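Side-chain contacts in structural polyprotein, VP3 (Israeli acute paralysis virus, PDB 5CDD), which is the VP3 portion of the structural polyprotein and probably serves as a structural subunit from which the viral capsid is assembled: residues Glu225-Trp228 / Asn229-Ser233; Asp85-Gly89 / Val90-Gly94; Val51-Ala55 / Ile56-Cys60; Ile118-Ala121 / Pro122-Val126; Ile192-Leu195 / Thr196-Thr199. One frame throughout, in Å; residues are numbered along the deposited sequence.

Contact 1. Residues Glu225-Trp228 / Asn229-Ser233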
# COMPACT_ATOMS: atom_id res chain seq x y z
N GLU B 225 60.56 -27.53 -9.32
CA GLU B 225 60.39 -26.78 -8.09
C GLU B 225 58.94 -26.45 -7.76
O GLU B 225 58.58 -26.31 -6.59
CB GLU B 225 61.20 -25.48 -8.16
CG GLU B 225 62.70 -25.68 -8.32
CD GLU B 225 63.33 -26.45 -7.16
OE1 GLU B 225 63.05 -26.10 -6.00
OE2 GLU B 225 64.10 -27.39 -7.42
N ASN B 226 58.11 -26.33 -8.78
CA ASN B 226 56.71 -26.01 -8.56
C ASN B 226 55.79 -27.05 -9.19
O ASN B 226 55.45 -26.96 -10.36
CB ASN B 226 56.41 -24.62 -9.11
CG ASN B 226 54.98 -24.17 -8.84
OD1 ASN B 226 54.49 -24.28 -7.72
ND2 ASN B 226 54.33 -23.63 -9.86
N ASN B 227 55.39 -28.04 -8.40
CA ASN B 227 54.53 -29.11 -8.88
C ASN B 227 53.44 -29.44 -7.86
O ASN B 227 52.77 -30.46 -7.98
CB ASN B 227 55.37 -30.36 -9.16
CG ASN B 227 55.92 -31.00 -7.90
OD1 ASN B 227 56.48 -30.32 -7.05
ND2 ASN B 227 55.76 -32.31 -7.79
N TRP B 228 53.25 -28.57 -6.87
CA TRP B 228 52.24 -28.82 -5.85
C TRP B 228 50.82 -28.48 -6.26
O TRP B 228 49.88 -29.20 -5.91
CB TRP B 228 52.56 -28.07 -4.56
CG TRP B 228 51.71 -28.54 -3.42
CD1 TRP B 228 51.76 -29.76 -2.82
CD2 TRP B 228 50.67 -27.80 -2.75
NE1 TRP B 228 50.83 -29.83 -1.80
CE2 TRP B 228 50.15 -28.64 -1.74
CE3 TRP B 228 50.14 -26.51 -2.90
CZ2 TRP B 228 49.12 -28.23 -0.89
CZ3 TRP B 228 49.11 -26.11 -2.04
CH2 TRP B 228 48.62 -26.97 -1.05
N ASN B 229 50.65 -27.37 -6.97
CA ASN B 229 49.32 -26.98 -7.41
C ASN B 229 48.80 -27.98 -8.41
O ASN B 229 47.59 -28.18 -8.54
CB ASN B 229 49.34 -25.59 -8.05
CG ASN B 229 49.62 -24.49 -7.04
OD1 ASN B 229 48.92 -24.36 -6.04
ND2 ASN B 229 50.65 -23.69 -7.32
N PHE B 230 49.73 -28.62 -9.11
CA PHE B 230 49.39 -29.62 -10.11
C PHE B 230 48.65 -30.78 -9.45
O PHE B 230 47.59 -31.19 -9.90
CB PHE B 230 50.66 -30.14 -10.78
CG PHE B 230 50.41 -31.22 -11.78
CD1 PHE B 230 49.85 -30.93 -13.02
CD2 PHE B 230 50.69 -32.55 -11.47
CE1 PHE B 230 49.58 -31.94 -13.94
CE2 PHE B 230 50.42 -33.56 -12.38
CZ PHE B 230 49.86 -33.26 -13.62
N HIS B 231 49.23 -31.29 -8.36
CA HIS B 231 48.64 -32.41 -7.64
C HIS B 231 47.34 -32.02 -6.94
O HIS B 231 46.47 -32.86 -6.73
CB HIS B 231 49.64 -32.96 -6.62
CG HIS B 231 50.84 -33.59 -7.24
ND1 HIS B 231 50.76 -34.69 -8.07
CD2 HIS B 231 52.15 -33.27 -7.17
CE1 HIS B 231 51.97 -35.02 -8.48
NE2 HIS B 231 52.84 -34.17 -7.95
N GLU B 232 47.23 -30.74 -6.58
CA GLU B 232 46.04 -30.24 -5.90
C GLU B 232 44.90 -29.93 -6.87
O GLU B 232 43.87 -29.39 -6.47
CB GLU B 232 46.39 -28.97 -5.12
CG GLU B 232 47.33 -29.19 -3.95
CD GLU B 232 46.69 -30.00 -2.84
OE1 GLU B 232 45.71 -29.50 -2.23
OE2 GLU B 232 47.15 -31.13 -2.58
N SER B 233 45.08 -30.29 -8.13
CA SER B 233 44.07 -30.01 -9.15
C SER B 233 43.45 -31.23 -9.83
O SER B 233 42.69 -31.05 -10.78
CB SER B 233 44.66 -29.11 -10.24
OG SER B 233 45.28 -27.97 -9.69
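Asn-229 meets the ring of Trp-228 with its amide: OD1 stands 4.0 Å from Trp-228 CE3, the amide plane inclined by 59° to that of the indole. Its other amide atom, ND2, lies 3.9 Å from Asn-226 OD1, while ND2 of Asn-226 is bonded to Gly-221 O. Phe-230 offers the preceding residues little more than CB, 3.5 Å from Asn-227 O; its ring turns away to pack on Ile-171, Ile-219 and Phe-234. His-231 brings CD2 within 3.0 Å of Asn-227 O, which approaches the imidazole obliquely. The amide nitrogen of Asn-227 sits at the edge of that ring, in its plane, although the amide itself is turned nearly perpendicular to it.

Glu-232 carries the main side-chain contact. Its chain bends at CB-CG (chi2 -67°) and folds back over the indole, placing CG 3.6 Å from the centroid of the six-membered ring of Trp-228, a CH-pi contact over the face. The carboxylate continues stacked on the ring with the planes only 4° apart, and its OE1 keeps a long, weak ion pair with Lys-215. Beneath this, Glu-232 N donates to Trp-228 O over 3.1 Å. Ser-233 closes the turn, its OG giving a hydrogen bond to Asn-229 O at 2.6 Å. Together these i-to-i+4 pairings, backbone and side chain, are those of a single helical turn, here set in the connection between strands 214-215 and 236-247.

Contact 2. Residues Asp85-Gly89 / Val90-Gly94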
# COMPACT_ATOMS: atom_id res chain seq x y z
N ASP B 85 57.29 -39.17 -23.23
CA ASP B 85 57.27 -38.94 -21.79
C ASP B 85 56.12 -38.02 -21.44
O ASP B 85 56.13 -37.36 -20.40
CB ASP B 85 58.61 -38.34 -21.34
CG ASP B 85 59.70 -39.39 -21.20
OD1 ASP B 85 59.78 -40.28 -22.08
OD2 ASP B 85 60.49 -39.33 -20.24
N ASP B 86 55.12 -37.97 -22.32
CA ASP B 86 53.93 -37.14 -22.09
C ASP B 86 52.79 -37.98 -21.57
O ASP B 86 52.95 -39.17 -21.29
CB ASP B 86 53.46 -36.47 -23.38
CG ASP B 86 54.54 -35.63 -24.03
OD1 ASP B 86 55.28 -34.92 -23.31
OD2 ASP B 86 54.63 -35.66 -25.27
N TRP B 87 51.64 -37.33 -21.42
CA TRP B 87 50.41 -37.95 -20.95
C TRP B 87 49.57 -38.58 -22.06
O TRP B 87 49.75 -38.28 -23.24
CB TRP B 87 49.57 -36.93 -20.17
CG TRP B 87 50.34 -36.16 -19.15
CD1 TRP B 87 51.04 -35.00 -19.35
CD2 TRP B 87 50.51 -36.49 -17.77
NE1 TRP B 87 51.62 -34.59 -18.18
CE2 TRP B 87 51.31 -35.49 -17.19
CE3 TRP B 87 50.05 -37.54 -16.96
CZ2 TRP B 87 51.67 -35.50 -15.84
CZ3 TRP B 87 50.40 -37.55 -15.62
CH2 TRP B 87 51.21 -36.54 -15.08
N GLY B 88 48.65 -39.45 -21.66
CA GLY B 88 47.73 -40.13 -22.55
C GLY B 88 47.62 -41.59 -22.15
O GLY B 88 46.52 -42.12 -22.04
N GLY B 89 48.76 -42.23 -21.91
CA GLY B 89 48.76 -43.60 -21.44
C GLY B 89 48.18 -43.47 -20.05
O GLY B 89 47.40 -44.29 -19.57
N VAL B 90 48.60 -42.38 -19.42
CA VAL B 90 48.24 -41.98 -18.07
C VAL B 90 47.57 -40.61 -18.20
O VAL B 90 48.18 -39.65 -18.66
CB VAL B 90 49.47 -41.84 -17.15
CG1 VAL B 90 49.01 -41.48 -15.74
CG2 VAL B 90 50.26 -43.14 -17.14
N ILE B 91 46.30 -40.54 -17.81
CA ILE B 91 45.55 -39.30 -17.91
C ILE B 91 45.08 -38.74 -16.57
O ILE B 91 44.28 -39.37 -15.87
CB ILE B 91 44.31 -39.48 -18.82
CG1 ILE B 91 44.75 -40.00 -20.19
CG2 ILE B 91 43.56 -38.16 -18.95
CD1 ILE B 91 43.60 -40.30 -21.12
N PRO B 92 45.57 -37.55 -16.20
CA PRO B 92 45.16 -36.95 -14.93
C PRO B 92 43.67 -36.62 -14.99
O PRO B 92 43.23 -35.84 -15.84
CB PRO B 92 46.02 -35.69 -14.84
CG PRO B 92 47.24 -36.06 -15.60
CD PRO B 92 46.67 -36.79 -16.80
N VAL B 93 42.89 -37.22 -14.10
CA VAL B 93 41.45 -36.97 -14.07
C VAL B 93 41.17 -35.63 -13.41
O VAL B 93 41.39 -35.47 -12.22
CB VAL B 93 40.71 -38.08 -13.30
CG1 VAL B 93 39.23 -37.76 -13.22
CG2 VAL B 93 40.91 -39.41 -13.99
N GLY B 94 40.69 -34.67 -14.19
CA GLY B 94 40.40 -33.36 -13.64
C GLY B 94 39.99 -32.38 -14.72
O GLY B 94 40.36 -32.53 -15.88
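Trp-87 has CG beside the backbone N (chi1 -48°) and the indole turned broadside about CB-CG (chi2 88°), which lays one ring face against the pyrrolidine of Pro-92. The contact lies where a loop enters strand 90-92, outermost within this chain in the four-stranded antiparallel sheet, whose neighbour there is strand 236-247. Pro-92 comes over the benzo half of the indole, CG being 3.7 Å from the centroid of the six-membered ring in a CH-pi contact displaced toward the rim. At the ring edge, in its plane, lies Val-90 O, 3.3 Å from Trp-87 CE3. That same oxygen accepts from Gly-88 N at 3.0 Å with a nearly straight N-H...O angle of 166°, although the donor stands above the carbonyl plane. The bond spans a tight bend at Gly-88 and Gly-89; Gly-88 takes a positive phi at which a side chain would collide with the preceding carbonyl. The tryptophan is buried: Tyr-98 meets the indole edge-to-face, and a weak bond to Ile-171 O occupies NE1. Val-90 adds CG1, 4.2 Å from Trp-87 CZ3, and Ile-91 rests CG1 3.3 Å from Gly-88 O.

Contact 3. Residues Val51-Ala55 / Ile56-Cys60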
# COMPACT_ATOMS: atom_id res chain seq x y z
N VAL B 51 19.64 -23.82 -28.11
CA VAL B 51 20.02 -23.95 -26.71
C VAL B 51 20.94 -22.80 -26.32
O VAL B 51 21.66 -22.28 -27.16
CB VAL B 51 20.75 -25.30 -26.47
CG1 VAL B 51 21.33 -25.34 -25.06
CG2 VAL B 51 19.78 -26.45 -26.66
N ASP B 52 20.89 -22.40 -25.05
CA ASP B 52 21.74 -21.32 -24.58
C ASP B 52 23.20 -21.76 -24.71
O ASP B 52 23.67 -22.61 -23.95
CB ASP B 52 21.43 -20.99 -23.11
CG ASP B 52 22.03 -19.67 -22.67
OD1 ASP B 52 23.21 -19.41 -22.99
OD2 ASP B 52 21.33 -18.89 -22.00
N GLU B 53 23.90 -21.19 -25.68
CA GLU B 53 25.29 -21.54 -25.93
C GLU B 53 26.30 -21.02 -24.91
O GLU B 53 27.49 -21.31 -25.00
CB GLU B 53 25.71 -21.07 -27.33
CG GLU B 53 25.04 -21.83 -28.45
CD GLU B 53 25.46 -21.33 -29.82
OE1 GLU B 53 25.08 -20.19 -30.18
OE2 GLU B 53 26.17 -22.07 -30.54
N MET B 54 25.83 -20.24 -23.93
CA MET B 54 26.73 -19.71 -22.92
C MET B 54 26.58 -20.36 -21.56
O MET B 54 27.21 -19.93 -20.59
CB MET B 54 26.57 -18.19 -22.81
CG MET B 54 27.03 -17.45 -24.05
SD MET B 54 27.52 -15.75 -23.73
CE MET B 54 29.16 -16.00 -23.07
N ALA B 55 25.75 -21.39 -21.48
CA ALA B 55 25.55 -22.10 -20.22
C ALA B 55 26.83 -22.87 -19.93
O ALA B 55 27.37 -23.54 -20.81
CB ALA B 55 24.38 -23.05 -20.35
N ILE B 56 27.33 -22.77 -18.70
CA ILE B 56 28.55 -23.46 -18.31
C ILE B 56 28.54 -24.94 -18.68
O ILE B 56 29.54 -25.48 -19.14
CB ILE B 56 28.81 -23.33 -16.79
CG1 ILE B 56 29.08 -21.87 -16.43
CG2 ILE B 56 29.99 -24.19 -16.38
CD1 ILE B 56 29.40 -21.66 -14.96
N GLY B 57 27.40 -25.60 -18.47
CA GLY B 57 27.30 -27.01 -18.78
C GLY B 57 27.41 -27.30 -20.26
O GLY B 57 27.96 -28.33 -20.66
N TYR B 58 26.88 -26.40 -21.08
CA TYR B 58 26.92 -26.56 -22.53
C TYR B 58 28.35 -26.41 -23.05
O TYR B 58 28.80 -27.21 -23.87
CB TYR B 58 26.02 -25.52 -23.20
CG TYR B 58 25.98 -25.63 -24.71
CD1 TYR B 58 25.32 -26.69 -25.33
CD2 TYR B 58 26.62 -24.69 -25.51
CE1 TYR B 58 25.30 -26.80 -26.72
CE2 TYR B 58 26.60 -24.79 -26.90
CZ TYR B 58 25.94 -25.84 -27.49
OH TYR B 58 25.93 -25.95 -28.87
N VAL B 59 29.05 -25.39 -22.56
CA VAL B 59 30.42 -25.13 -22.98
C VAL B 59 31.38 -26.23 -22.54
O VAL B 59 32.21 -26.69 -23.33
CB VAL B 59 30.93 -23.79 -22.40
CG1 VAL B 59 32.28 -23.45 -23.00
CG2 VAL B 59 29.92 -22.68 -22.68
N CYS B 60 31.28 -26.65 -21.28
CA CYS B 60 32.14 -27.69 -20.74
C CYS B 60 31.76 -29.07 -21.27
O CYS B 60 32.52 -30.03 -21.13
CB CYS B 60 32.07 -27.70 -19.22
SG CYS B 60 32.68 -26.20 -18.45
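Tyr-58 takes its neighbours obliquely on the phenol ring: CD2 is 3.4 Å from Glu-53 CA, and CD1 is 4.2 Å from Val-51 CG1. With CG anti to the backbone N (chi1 -179°), the ring is thrown back along the incoming chain and runs alongside the Glu-53 side chain in the same direction; Glu-53 CG is 3.7 Å from Tyr-58 CE2. The second flat group, the carboxylate of Glu-53, is turned 61° from the ring plane. Its oxygens accept from the backbone N atoms of Trp-192 and Met-193 in a neighbouring subunit.

The backbone beneath is a type I beta turn from Asp-52 to Ala-55, combined with an Asx turn in which Asp-52 OD1 accepts from Met-54 N at 2.9 Å. Ala-55 then occupies the N-cap position. Its O receives Val-59 N over 3.1 Å, at an N-H...O angle of 166°, and more weakly Tyr-58 N; Val-59 CG2 packs 3.3 Å from this oxygen. Asp-52 serves two ends, for while OD1 closes the Asx turn, OD2 forms a salt bridge with Arg-40 of the neighbouring subunit. With the Glu-53 carboxylate spent on that subunit's N-H groups, the chemistry implies a turn built into the interface.

Contact 4. Residues Ile118-Ala121 / Pro122-Val126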
# COMPACT_ATOMS: atom_id res chain seq x y z
N ILE B 118 49.49 -24.07 -23.62
CA ILE B 118 48.59 -25.10 -23.16
C ILE B 118 47.43 -25.32 -24.14
O ILE B 118 46.66 -24.40 -24.41
CB ILE B 118 48.07 -24.71 -21.77
CG1 ILE B 118 49.26 -24.25 -20.90
CG2 ILE B 118 47.38 -25.87 -21.11
CD1 ILE B 118 48.87 -23.54 -19.63
N ASP B 119 47.32 -26.53 -24.68
CA ASP B 119 46.25 -26.87 -25.62
C ASP B 119 44.97 -27.25 -24.89
O ASP B 119 44.62 -28.42 -24.78
CB ASP B 119 46.67 -28.03 -26.54
CG ASP B 119 46.92 -29.33 -25.77
OD1 ASP B 119 46.80 -30.41 -26.38
OD2 ASP B 119 47.24 -29.26 -24.57
N ALA B 120 44.28 -26.23 -24.39
CA ALA B 120 43.05 -26.43 -23.65
C ALA B 120 41.85 -26.92 -24.46
O ALA B 120 41.68 -26.56 -25.63
CB ALA B 120 42.67 -25.15 -22.92
N ALA B 121 41.04 -27.75 -23.82
CA ALA B 121 39.81 -28.27 -24.40
C ALA B 121 38.75 -27.33 -23.83
O ALA B 121 38.99 -26.67 -22.81
CB ALA B 121 39.57 -29.69 -23.92
N PRO B 122 37.57 -27.26 -24.45
CA PRO B 122 36.54 -26.36 -23.93
C PRO B 122 36.34 -26.33 -22.40
O PRO B 122 36.23 -25.26 -21.82
CB PRO B 122 35.28 -26.78 -24.70
CG PRO B 122 35.58 -28.18 -25.15
CD PRO B 122 37.03 -28.10 -25.53
N CYS B 123 36.29 -27.49 -21.75
CA CYS B 123 36.10 -27.50 -20.30
C CYS B 123 37.33 -27.02 -19.55
O CYS B 123 37.22 -26.38 -18.50
CB CYS B 123 35.70 -28.89 -19.81
SG CYS B 123 37.01 -30.12 -19.81
N GLU B 124 38.52 -27.32 -20.08
CA GLU B 124 39.76 -26.90 -19.44
C GLU B 124 39.92 -25.39 -19.59
O GLU B 124 40.49 -24.72 -18.73
CB GLU B 124 40.96 -27.60 -20.09
CG GLU B 124 40.89 -29.12 -20.09
CD GLU B 124 42.11 -29.76 -20.72
OE1 GLU B 124 42.48 -29.37 -21.84
OE2 GLU B 124 42.71 -30.66 -20.09
N TYR B 125 39.40 -24.86 -20.69
CA TYR B 125 39.47 -23.43 -21.00
C TYR B 125 38.60 -22.63 -20.03
O TYR B 125 38.97 -21.53 -19.61
CB TYR B 125 39.00 -23.21 -22.45
CG TYR B 125 39.16 -21.81 -22.99
CD1 TYR B 125 38.20 -20.83 -22.75
CD2 TYR B 125 40.26 -21.46 -23.77
CE1 TYR B 125 38.33 -19.54 -23.28
CE2 TYR B 125 40.40 -20.18 -24.30
CZ TYR B 125 39.43 -19.23 -24.05
OH TYR B 125 39.57 -17.96 -24.58
N VAL B 126 37.46 -23.20 -19.66
CA VAL B 126 36.54 -22.56 -18.74
C VAL B 126 37.05 -22.60 -17.30
O VAL B 126 37.04 -21.59 -16.60
CB VAL B 126 35.14 -23.22 -18.80
CG1 VAL B 126 34.22 -22.64 -17.73
CG2 VAL B 126 34.54 -23.02 -20.17
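Glu-124 folds back on Ala-121 and makes the tight half of this contact. OE1 accepts from Ala-121 N at 2.9 Å, through the lone pair that points away from the other carboxylate oxygen, with an N-H...O angle of 141°. The reach depends on CG standing beside the backbone N (chi1 -56°) and an extended chain beyond it. The carboxylate is further held by two salt bridges, OE1 to Lys-66 and OE2 to Lys-262, which would probably keep it ionised in this buried setting. On the other end of Ala-121, O takes Tyr-125 N at 2.8 Å, nearly in line with the carbonyl bond, and Glu-124 N more weakly. Pro-122 opens the helix.

The looser half involves Ala-120. Its methyl faces the edge of the Tyr-125 ring, yet makes only loose contacts there, 4.2 Å from Tyr-125 CB and 4.1 Å from Glu-124 CB. Asp-119 is more remote: its OD2 and Glu-124 OE1, like charges, stay 5.5 Å apart, OD2 being hydrogen-bonded to Ser-99 OG. Neither half is a solvent side, since all the touching residues are buried; over Tyr-125 the cover is Tyr-80 of a neighbouring subunit, which stacks on its ring and accepts a hydrogen bond from its OH. With Ala-121 at the N-cap and Glu-124 at N3, the bond from N-cap N-H to N3 carboxylate is the reciprocal half of a capping box, at the start of helix 122-127 just after strand 111-118.

Contact 5. Residues Ile192-Leu195 / Thr196-Thr199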
# COMPACT_ATOMS: atom_id res chain seq x y z
N ILE B 192 37.34 -52.91 -19.63
CA ILE B 192 38.20 -53.58 -20.60
C ILE B 192 37.56 -53.51 -21.98
O ILE B 192 36.54 -54.14 -22.24
CB ILE B 192 38.44 -55.05 -20.22
CG1 ILE B 192 39.18 -55.11 -18.88
CG2 ILE B 192 39.23 -55.75 -21.31
CD1 ILE B 192 39.46 -56.52 -18.40
N LEU B 193 38.18 -52.72 -22.86
CA LEU B 193 37.68 -52.55 -24.21
C LEU B 193 38.21 -53.68 -25.10
O LEU B 193 39.42 -53.80 -25.31
CB LEU B 193 38.13 -51.20 -24.77
CG LEU B 193 37.61 -50.79 -26.15
CD1 LEU B 193 36.10 -50.73 -26.14
CD2 LEU B 193 38.19 -49.44 -26.52
N ASP B 194 37.30 -54.50 -25.61
CA ASP B 194 37.67 -55.62 -26.47
C ASP B 194 37.41 -55.23 -27.93
O ASP B 194 36.26 -55.09 -28.34
CB ASP B 194 36.84 -56.85 -26.11
CG ASP B 194 37.39 -58.12 -26.73
OD1 ASP B 194 37.51 -58.18 -27.98
OD2 ASP B 194 37.69 -59.07 -25.98
N LEU B 195 38.48 -55.07 -28.70
CA LEU B 195 38.38 -54.69 -30.10
C LEU B 195 37.48 -55.59 -30.94
O LEU B 195 37.13 -55.25 -32.07
CB LEU B 195 39.78 -54.63 -30.73
CG LEU B 195 40.67 -53.45 -30.36
CD1 LEU B 195 40.86 -53.37 -28.86
CD2 LEU B 195 42.01 -53.59 -31.06
N THR B 196 37.10 -56.74 -30.39
CA THR B 196 36.24 -57.68 -31.10
C THR B 196 34.76 -57.38 -30.89
O THR B 196 33.91 -57.79 -31.69
CB THR B 196 36.51 -59.13 -30.63
OG1 THR B 196 37.87 -59.48 -30.93
CG2 THR B 196 35.58 -60.11 -31.32
N ASN B 197 34.44 -56.65 -29.83
CA ASN B 197 33.05 -56.31 -29.53
C ASN B 197 32.75 -54.81 -29.60
O ASN B 197 31.65 -54.42 -29.96
CB ASN B 197 32.68 -56.83 -28.14
CG ASN B 197 32.73 -58.34 -28.06
OD1 ASN B 197 31.96 -59.04 -28.72
ND2 ASN B 197 33.65 -58.86 -27.24
N ASP B 198 33.74 -53.99 -29.26
CA ASP B 198 33.54 -52.54 -29.27
C ASP B 198 34.69 -51.79 -29.93
O ASP B 198 35.78 -52.33 -30.11
CB ASP B 198 33.37 -52.03 -27.83
CG ASP B 198 32.26 -52.74 -27.08
OD1 ASP B 198 31.09 -52.62 -27.50
OD2 ASP B 198 32.56 -53.42 -26.08
N THR B 199 34.42 -50.54 -30.29
CA THR B 199 35.41 -49.68 -30.91
C THR B 199 35.54 -48.44 -30.04
O THR B 199 36.53 -47.72 -30.09
CB THR B 199 34.96 -49.23 -32.32
OG1 THR B 199 34.77 -50.37 -33.16
CG2 THR B 199 35.99 -48.30 -32.95
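Asp-194 and Thr-196 extend their side chains in parallel, the carboxylate of the first next to the second's CB. Asp-194 holds CG anti to the backbone N (chi1 -167°), which carries OD1 forward over the turn to accept from Thr-196 N at 2.8 Å; the lone pair used is the one facing away from OD2. Thr-196 CB is 3.0 Å from the same oxygen. Asn-197 slants across the aspartate: its ND2 is 3.8 Å from Asp-194 CG, with amide and carboxylate planes 57° apart. On the other carboxylate oxygen, OD2, there is a long, weak ion pair with Arg-152.

Leu-193 reaches across to Asp-198, and here the meeting is apolar, Leu-193 CD1 resting 3.5 Å from Asp-198 CB. Between these pairs the main chain closes on Asp-194 O, which accepts both Asn-197 N at 2.8 Å and Asp-198 N at 2.9 Å. The second bond is almost straight (176°), whereas the donor of the first stands above the carbonyl plane. Asp-194 thus grips the chain twice: an Asx turn through OD1, superposed on a beta turn (i+3) and an alpha-turn (i+4) through O, where strand 189-194, outermost within this chain in the four-stranded antiparallel sheet, gives way to the loop before strand 202-205.

In the fold
All five contacts are local turns, yet several adjoin in space. Contacts 3 and 4 pack their short helices together: Val-59 CG1 is 3.6 Å from Val-126 CG2, and Val-59 O is 3.4 Å from Pro-122 CB. Contacts 1 and 2 touch through their aromatic rings, Phe-230 CZ lying 3.6 Å from Trp-87 CZ2. Between these pairs, contacts 2 and 4 come within about 5 Å at their nearest atoms without touching. Contacts 2 and 5 reach the same four-stranded sheet on its two outermost strands within this chain, their nearest atoms about 12 Å apart. Contact 5 is otherwise isolated, the nearest atoms of the other contacts being about 19 Å or more away.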